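Local coordinates for probable dipeptidase (Pseudomonas aeruginosa, PDB 3B40), which probably acts as a metal-dependent dipeptidase of the membrane dipeptidase (M19) family, splitting dipeptides, at residues Gly364-Asp367 with Gly368-Asp371; Tyr387-Ala390 with Asp391-Lys394; Asn399-Arg402 with Ala403-Glu406. The protein carries 11 engineered substitutions. All blocks are in the same frame, centred on the assembly; numbering follows the deposited sequence.

All three contacts are local and follow one another along roughly the last eighth of the chain, so none nests within or crosses another. Contact 1 closes a tight turn in the loop that leads from strand 354-357 to helix 375-385, and leans on helices 335-349 and 375-385. After helix 375-385 the chain reaches contact 2, which starts helix 389-409 and ties it to helices 375-385 and 9-19. Contact 3 is farther along the same helix, against strands 208-210 and 261-265 and helix 119-127. Contacts 2 and 3 have centres about 16 Å apart and meet at K394 and N399; contact 1 stays about 12 Å, nearest atoms, from contact 2.

Contact 1. Residues Gly364-Asp367 with Gly368-Asp371; sequences GGVD and GWKD
The carbonyl O of V366 accepts the backbone N of W369 at 2.8 Å, the bond that closes a type II beta turn over V366, D367, G368 and W369. Its return partner runs from V366 N to W369 O at 3.0 Å and is more bent, with 134° at the hydrogen against 156° in the first. Together they make V366 and W369 a single antiparallel hydrogen-bonded pair. In both bonds the donor stands above the plane of the carbonyl it reaches.

Glycine suits G368, the third position of the turn, because its positive phi would drive a side chain into the carbonyl O of D367. G365 shares the positive phi, which would press a beta carbon against the carbonyl O of G364, and its CA lies 3.3 Å from W369 O. D367 occupies a turn corner with its carboxylate at the surface, a fitting place for a charged residue.

The side chains of V366 and W369 meet along one flank of the turn. CG2 of V366 touches CB of W369 at 3.9 Å and lies at the edge of the indole, near its plane. With CG anti to the backbone N (chi1 -176°), the indole reaches L335 and L338 of helix 335-349 and I375 and V378 of helix 375-385, and meets the F360 ring edge-to-face.

Two reciprocal backbone bonds thus satisfy the polar groups of V366 and W369 that face each other, so the turn can present a valine and a tryptophan to a buried apolar setting while D367 and K370 remain at the surface.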
loop_
_atom_site.group_PDB
_atom_site.type_symbol
_atom_site.label_atom_id
_atom_site.label_comp_id
_atom_site.label_asym_id
_atom_site.label_seq_id
_atom_site.Cartn_x
_atom_site.Cartn_y
_atom_site.Cartn_z
ATOM N N GLY A 364 -6.977 -3.607 -4.568
ATOM C CA GLY A 364 -7.725 -2.603 -3.850
ATOM C C GLY A 364 -8.832 -1.968 -4.680
ATOM O O GLY A 364 -8.954 -2.206 -5.886
ATOM N N GLY A 365 -9.597 -1.099 -4.038
ATOM C CA GLY A 365 -10.804 -0.547 -4.638
ATOM C C GLY A 365 -11.949 -1.111 -3.845
ATOM O O GLY A 365 -11.943 -2.294 -3.469
ATOM N N VAL A 366 -12.934 -0.272 -3.562
ATOM C CA VAL A 366 -14.152 -0.744 -2.890
ATOM C C VAL A 366 -15.370 -0.456 -3.793
ATOM O O VAL A 366 -15.275 0.332 -4.751
ATOM C CB VAL A 366 -14.341 -0.070 -1.492
ATOM C CG1 VAL A 366 -13.179 -0.424 -0.520
ATOM C CG2 VAL A 366 -14.518 1.430 -1.622
ATOM N N ASP A 367 -16.512 -1.051 -3.466
ATOM C CA ASP A 367 -17.753 -0.704 -4.141
ATOM C C ASP A 367 -17.969 0.807 -4.007
ATOM O O ASP A 367 -18.063 1.326 -2.905
ATOM C CB ASP A 367 -18.922 -1.504 -3.537
ATOM C CG ASP A 367 -20.235 -1.284 -4.280
ATOM O OD1 ASP A 367 -20.206 -0.918 -5.469
ATOM O OD2 ASP A 367 -21.315 -1.476 -3.670
ATOM N N GLY A 368 -18.022 1.506 -5.137
ATOM C CA GLY A 368 -18.219 2.956 -5.158
ATOM C C GLY A 368 -16.922 3.709 -5.432
ATOM O O GLY A 368 -16.933 4.924 -5.647
ATOM N N TRP A 369 -15.800 2.977 -5.423
ATOM C CA TRP A 369 -14.453 3.526 -5.715
ATOM C C TRP A 369 -13.604 2.467 -6.379
ATOM O O TRP A 369 -12.838 1.786 -5.721
ATOM C CB TRP A 369 -13.766 4.049 -4.444
ATOM C CG TRP A 369 -12.414 4.734 -4.638
ATOM C CD1 TRP A 369 -12.019 5.481 -5.713
ATOM C CD2 TRP A 369 -11.303 4.750 -3.711
ATOM N NE1 TRP A 369 -10.725 5.948 -5.524
ATOM C CE2 TRP A 369 -10.279 5.527 -4.293
ATOM C CE3 TRP A 369 -11.084 4.185 -2.430
ATOM C CZ2 TRP A 369 -9.057 5.762 -3.649
ATOM C CZ3 TRP A 369 -9.883 4.428 -1.792
ATOM C CH2 TRP A 369 -8.870 5.207 -2.408
ATOM N N LYS A 370 -13.711 2.375 -7.697
ATOM C CA LYS A 370 -13.173 1.240 -8.401
ATOM C C LYS A 370 -11.942 1.597 -9.206
ATOM O O LYS A 370 -11.231 0.716 -9.689
ATOM C CB LYS A 370 -14.248 0.607 -9.283
ATOM C CG LYS A 370 -14.591 1.382 -10.559
ATOM C CD LYS A 370 -15.688 0.655 -11.320
ATOM C CE LYS A 370 -16.462 1.612 -12.196
ATOM N NZ LYS A 370 -15.748 1.872 -13.490
ATOM N N ASP A 371 -11.721 2.896 -9.377
ATOM C CA ASP A 371 -10.499 3.387 -10.002
ATOM C C ASP A 371 -10.287 4.877 -9.658
ATOM O O ASP A 371 -11.099 5.486 -8.945
ATOM C CB ASP A 371 -10.494 3.069 -11.527
ATOM C CG ASP A 371 -11.581 3.818 -12.296
ATOM O OD1 ASP A 371 -11.823 5.021 -12.009
ATOM O OD2 ASP A 371 -12.197 3.191 -13.185
#

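Contact 2. Residues Tyr387-Ala390 with Asp391-Lys394; sequences YSDA and DIAK. With CA (calcium ion), chain E.
Backbone hydrogen bonds set up the first turn of the helix: I392 N reaches S388 O at 2.9 Å, nearly straight, and A393 N to D389 O and K394 N to A390 O follow. A side-chain bond joins them at the helix start. S388 OG accepts D391 N at 3.1 Å, and serine suits this place because its short hydroxyl, with OG lying between the backbone N and the carbonyl carbon (chi1 67°), can turn back to that amide. Farther out, the Y387 hydroxyl bonds to D343, and K394 sends its extended chain to a salt bridge with D352.

Apolar contact forms beside the cap, where CB of Y387 touches CG1 of I392 at 3.8 Å. I392 also packs on L382 and L18. The D391 methylene makes a looser contact, its CB 4.1 Å from CD2 of Y387, at the ring edge and near its plane.

Metal binding is the third kind. D389 holds a calcium ion through OD2 at 1.9 Å, unusually short for calcium, and OD1 at 2.8 Å, so the uneven two-oxygen geometry is doubtful; a water and H14 of helix 9-19 also bind the ion.

The whole is a serine N-cap starting helix 389-409, with a surface calcium site linking that start to helix 9-19.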
loop_
_atom_site.group_PDB
_atom_site.type_symbol
_atom_site.label_atom_id
_atom_site.label_comp_id
_atom_site.label_asym_id
_atom_site.label_seq_id
_atom_site.Cartn_x
_atom_site.Cartn_y
_atom_site.Cartn_z
ATOM N N TYR A 387 -17.381 15.614 7.775
ATOM C CA TYR A 387 -16.030 16.184 7.662
ATOM C C TYR A 387 -16.049 17.552 6.946
ATOM O O TYR A 387 -16.756 17.732 5.942
ATOM C CB TYR A 387 -15.099 15.225 6.927
ATOM C CG TYR A 387 -14.720 14.006 7.739
ATOM C CD1 TYR A 387 -15.531 12.868 7.746
ATOM C CD2 TYR A 387 -13.558 13.996 8.513
ATOM C CE1 TYR A 387 -15.184 11.742 8.475
ATOM C CE2 TYR A 387 -13.206 12.869 9.280
ATOM C CZ TYR A 387 -14.027 11.752 9.247
ATOM O OH TYR A 387 -13.703 10.644 10.002
ATOM N N SER A 388 -15.244 18.486 7.446
ATOM C CA SER A 388 -15.161 19.801 6.857
ATOM C C SER A 388 -14.264 19.744 5.647
ATOM O O SER A 388 -13.529 18.789 5.470
ATOM C CB SER A 388 -14.607 20.795 7.857
ATOM O OG SER A 388 -13.255 20.486 8.136
ATOM N N ASP A 389 -14.330 20.776 4.818
ATOM C CA ASP A 389 -13.430 20.916 3.684
ATOM C C ASP A 389 -11.962 20.878 4.082
ATOM O O ASP A 389 -11.181 20.154 3.460
ATOM C CB ASP A 389 -13.750 22.189 2.910
ATOM C CG ASP A 389 -15.059 22.113 2.179
ATOM O OD1 ASP A 389 -15.751 21.047 2.183
ATOM O OD2 ASP A 389 -15.403 23.156 1.565
ATOM N N ALA A 390 -11.607 21.597 5.147
ATOM C CA ALA A 390 -10.243 21.564 5.701
ATOM C C ALA A 390 -9.796 20.145 6.078
ATOM O O ALA A 390 -8.671 19.743 5.749
ATOM C CB ALA A 390 -10.123 22.480 6.917
ATOM N N ASP A 391 -10.660 19.410 6.777
ATOM C CA ASP A 391 -10.352 18.034 7.212
ATOM C C ASP A 391 -10.203 17.088 6.039
ATOM O O ASP A 391 -9.279 16.271 6.012
ATOM C CB ASP A 391 -11.404 17.519 8.187
ATOM C CG ASP A 391 -11.252 18.143 9.587
ATOM O OD1 ASP A 391 -10.346 18.973 9.787
ATOM O OD2 ASP A 391 -12.024 17.786 10.492
ATOM N N ILE A 392 -11.091 17.220 5.058
ATOM C CA ILE A 392 -10.971 16.459 3.813
ATOM C C ILE A 392 -9.651 16.746 3.052
ATOM O O ILE A 392 -9.024 15.810 2.530
ATOM C CB ILE A 392 -12.196 16.674 2.901
ATOM C CG1 ILE A 392 -13.461 16.191 3.614
ATOM C CG2 ILE A 392 -11.985 15.965 1.524
ATOM C CD1 ILE A 392 -14.786 16.732 2.992
ATOM N N ALA A 393 -9.231 18.014 2.998
ATOM C CA ALA A 393 -7.961 18.365 2.377
ATOM C C ALA A 393 -6.761 17.718 3.106
ATOM O O ALA A 393 -5.755 17.338 2.468
ATOM C CB ALA A 393 -7.790 19.894 2.282
ATOM N N LYS A 394 -6.852 17.593 4.426
ATOM C CA LYS A 394 -5.791 16.947 5.216
ATOM C C LYS A 394 -5.759 15.443 4.899
ATOM O O LYS A 394 -4.710 14.906 4.578
ATOM C CB LYS A 394 -6.048 17.157 6.706
ATOM C CG LYS A 394 -5.939 18.586 7.186
ATOM C CD LYS A 394 -5.872 18.668 8.704
ATOM C CE LYS A 394 -5.739 20.128 9.101
ATOM N NZ LYS A 394 -5.833 20.314 10.568
HETATM CA CA CA E . -17.073 23.112 0.736
HETATM O O HOH W 1 -16.187 23.313 -1.511
#

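Contact 3. Residues Asn399-Arg402 with Ala403-Glu406; sequences NFLR and AWGE
F400 and W404 both carry CG anti to the backbone N (chi1 -178° and -173°), which brings their rings together on one side. CE2 of F400 meets CE3 of W404 at 3.7 Å; the ring planes stand at 62°, and CE3 lies at the phenyl edge, near its plane. L401 adds its CD2 branch, 3.9 Å from W404 CE3 and at the indole edge. Large apolar side chains suit this flank, where F400 and W404 press on I208 and L401 on P119.

Beneath them run the i to i+4 bonds, such as A403 N to N399 O at 3.0 Å. A403, a single methyl, touches V261, consistent with close approach of strand 261-265.

On the polar flank R402 bends at its third torsion, and its NH2 gives N399 OD1 a weak bond at 3.2 Å. D352 and G259 carbonyls hold the guanidinium, and those of V354 and I351 hold N399 ND2. A water donates to R402 O at 2.6 Å and weakly to E406 OE2; E406 forms salt bridges with R410 and K409.

The helix thus has an apolar flank packed into the fold and a polar one whose arginine and asparagine satisfy backbone carbonyls of neighbouring loops and strand 354-357.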
loop_
_atom_site.group_PDB
_atom_site.type_symbol
_atom_site.label_atom_id
_atom_site.label_comp_id
_atom_site.label_asym_id
_atom_site.label_seq_id
_atom_site.Cartn_x
_atom_site.Cartn_y
_atom_site.Cartn_z
ATOM N N ASN A 399 -1.858 15.980 5.201
ATOM C CA ASN A 399 -1.121 15.359 6.304
ATOM C C ASN A 399 0.145 14.691 5.808
ATOM O O ASN A 399 1.234 14.856 6.406
ATOM C CB ASN A 399 -2.009 14.333 7.004
ATOM C CG ASN A 399 -3.154 14.962 7.770
ATOM O OD1 ASN A 399 -3.040 16.085 8.263
ATOM N ND2 ASN A 399 -4.260 14.213 7.926
ATOM N N PHE A 400 0.011 13.929 4.718
ATOM C CA PHE A 400 1.176 13.280 4.095
ATOM C C PHE A 400 2.239 14.294 3.705
ATOM O O PHE A 400 3.422 14.071 3.936
ATOM C CB PHE A 400 0.798 12.393 2.888
ATOM C CG PHE A 400 1.986 11.674 2.261
ATOM C CD1 PHE A 400 2.300 10.365 2.628
ATOM C CD2 PHE A 400 2.783 12.305 1.311
ATOM C CE1 PHE A 400 3.375 9.697 2.044
ATOM C CE2 PHE A 400 3.887 11.638 0.737
ATOM C CZ PHE A 400 4.163 10.339 1.099
ATOM N N LEU A 401 1.822 15.386 3.061
ATOM C CA LEU A 401 2.768 16.407 2.613
ATOM C C LEU A 401 3.494 17.074 3.795
ATOM O O LEU A 401 4.670 17.358 3.692
ATOM C CB LEU A 401 2.049 17.454 1.770
ATOM C CG LEU A 401 1.438 17.001 0.426
ATOM C CD1 LEU A 401 0.666 18.139 -0.237
ATOM C CD2 LEU A 401 2.521 16.464 -0.524
ATOM N N ARG A 402 2.795 17.308 4.919
ATOM C CA ARG A 402 3.442 17.872 6.137
ATOM C C ARG A 402 4.515 16.909 6.636
ATOM O O ARG A 402 5.683 17.285 6.864
ATOM C CB ARG A 402 2.421 18.088 7.270
ATOM C CG ARG A 402 3.005 18.647 8.631
ATOM C CD ARG A 402 2.100 18.311 9.827
ATOM N NE ARG A 402 2.076 16.864 10.129
ATOM C CZ ARG A 402 0.995 16.070 10.110
ATOM N NH1 ARG A 402 1.125 14.778 10.409
ATOM N NH2 ARG A 402 -0.211 16.541 9.786
ATOM N N ALA A 403 4.111 15.661 6.828
ATOM C CA ALA A 403 5.044 14.643 7.358
ATOM C C ALA A 403 6.250 14.479 6.429
ATOM O O ALA A 403 7.380 14.347 6.887
ATOM C CB ALA A 403 4.322 13.309 7.538
ATOM N N TRP A 404 6.000 14.473 5.119
ATOM C CA TRP A 404 7.076 14.380 4.137
ATOM C C TRP A 404 8.050 15.531 4.314
ATOM O O TRP A 404 9.268 15.325 4.267
ATOM C CB TRP A 404 6.501 14.344 2.709
ATOM C CG TRP A 404 7.438 14.093 1.555
ATOM C CD1 TRP A 404 8.764 13.746 1.601
ATOM C CD2 TRP A 404 7.085 14.141 0.156
ATOM N NE1 TRP A 404 9.262 13.610 0.321
ATOM C CE2 TRP A 404 8.253 13.836 -0.582
ATOM C CE3 TRP A 404 5.903 14.429 -0.533
ATOM C CZ2 TRP A 404 8.272 13.812 -1.980
ATOM C CZ3 TRP A 404 5.911 14.397 -1.949
ATOM C CH2 TRP A 404 7.098 14.109 -2.649
ATOM N N GLY A 405 7.532 16.745 4.505
ATOM C CA GLY A 405 8.411 17.875 4.699
ATOM C C GLY A 405 9.280 17.705 5.936
ATOM O O GLY A 405 10.470 18.041 5.901
ATOM N N GLU A 406 8.686 17.208 7.030
ATOM C CA GLU A 406 9.421 17.016 8.303
ATOM C C GLU A 406 10.524 15.957 8.198
ATOM O O GLU A 406 11.649 16.160 8.670
ATOM C CB GLU A 406 8.449 16.707 9.459
ATOM C CG GLU A 406 7.717 17.933 9.941
ATOM C CD GLU A 406 8.688 19.054 10.372
ATOM O OE1 GLU A 406 9.603 18.762 11.198
ATOM O OE2 GLU A 406 8.541 20.209 9.866
HETATM O O HOH W 2 6.231 19.791 7.326
#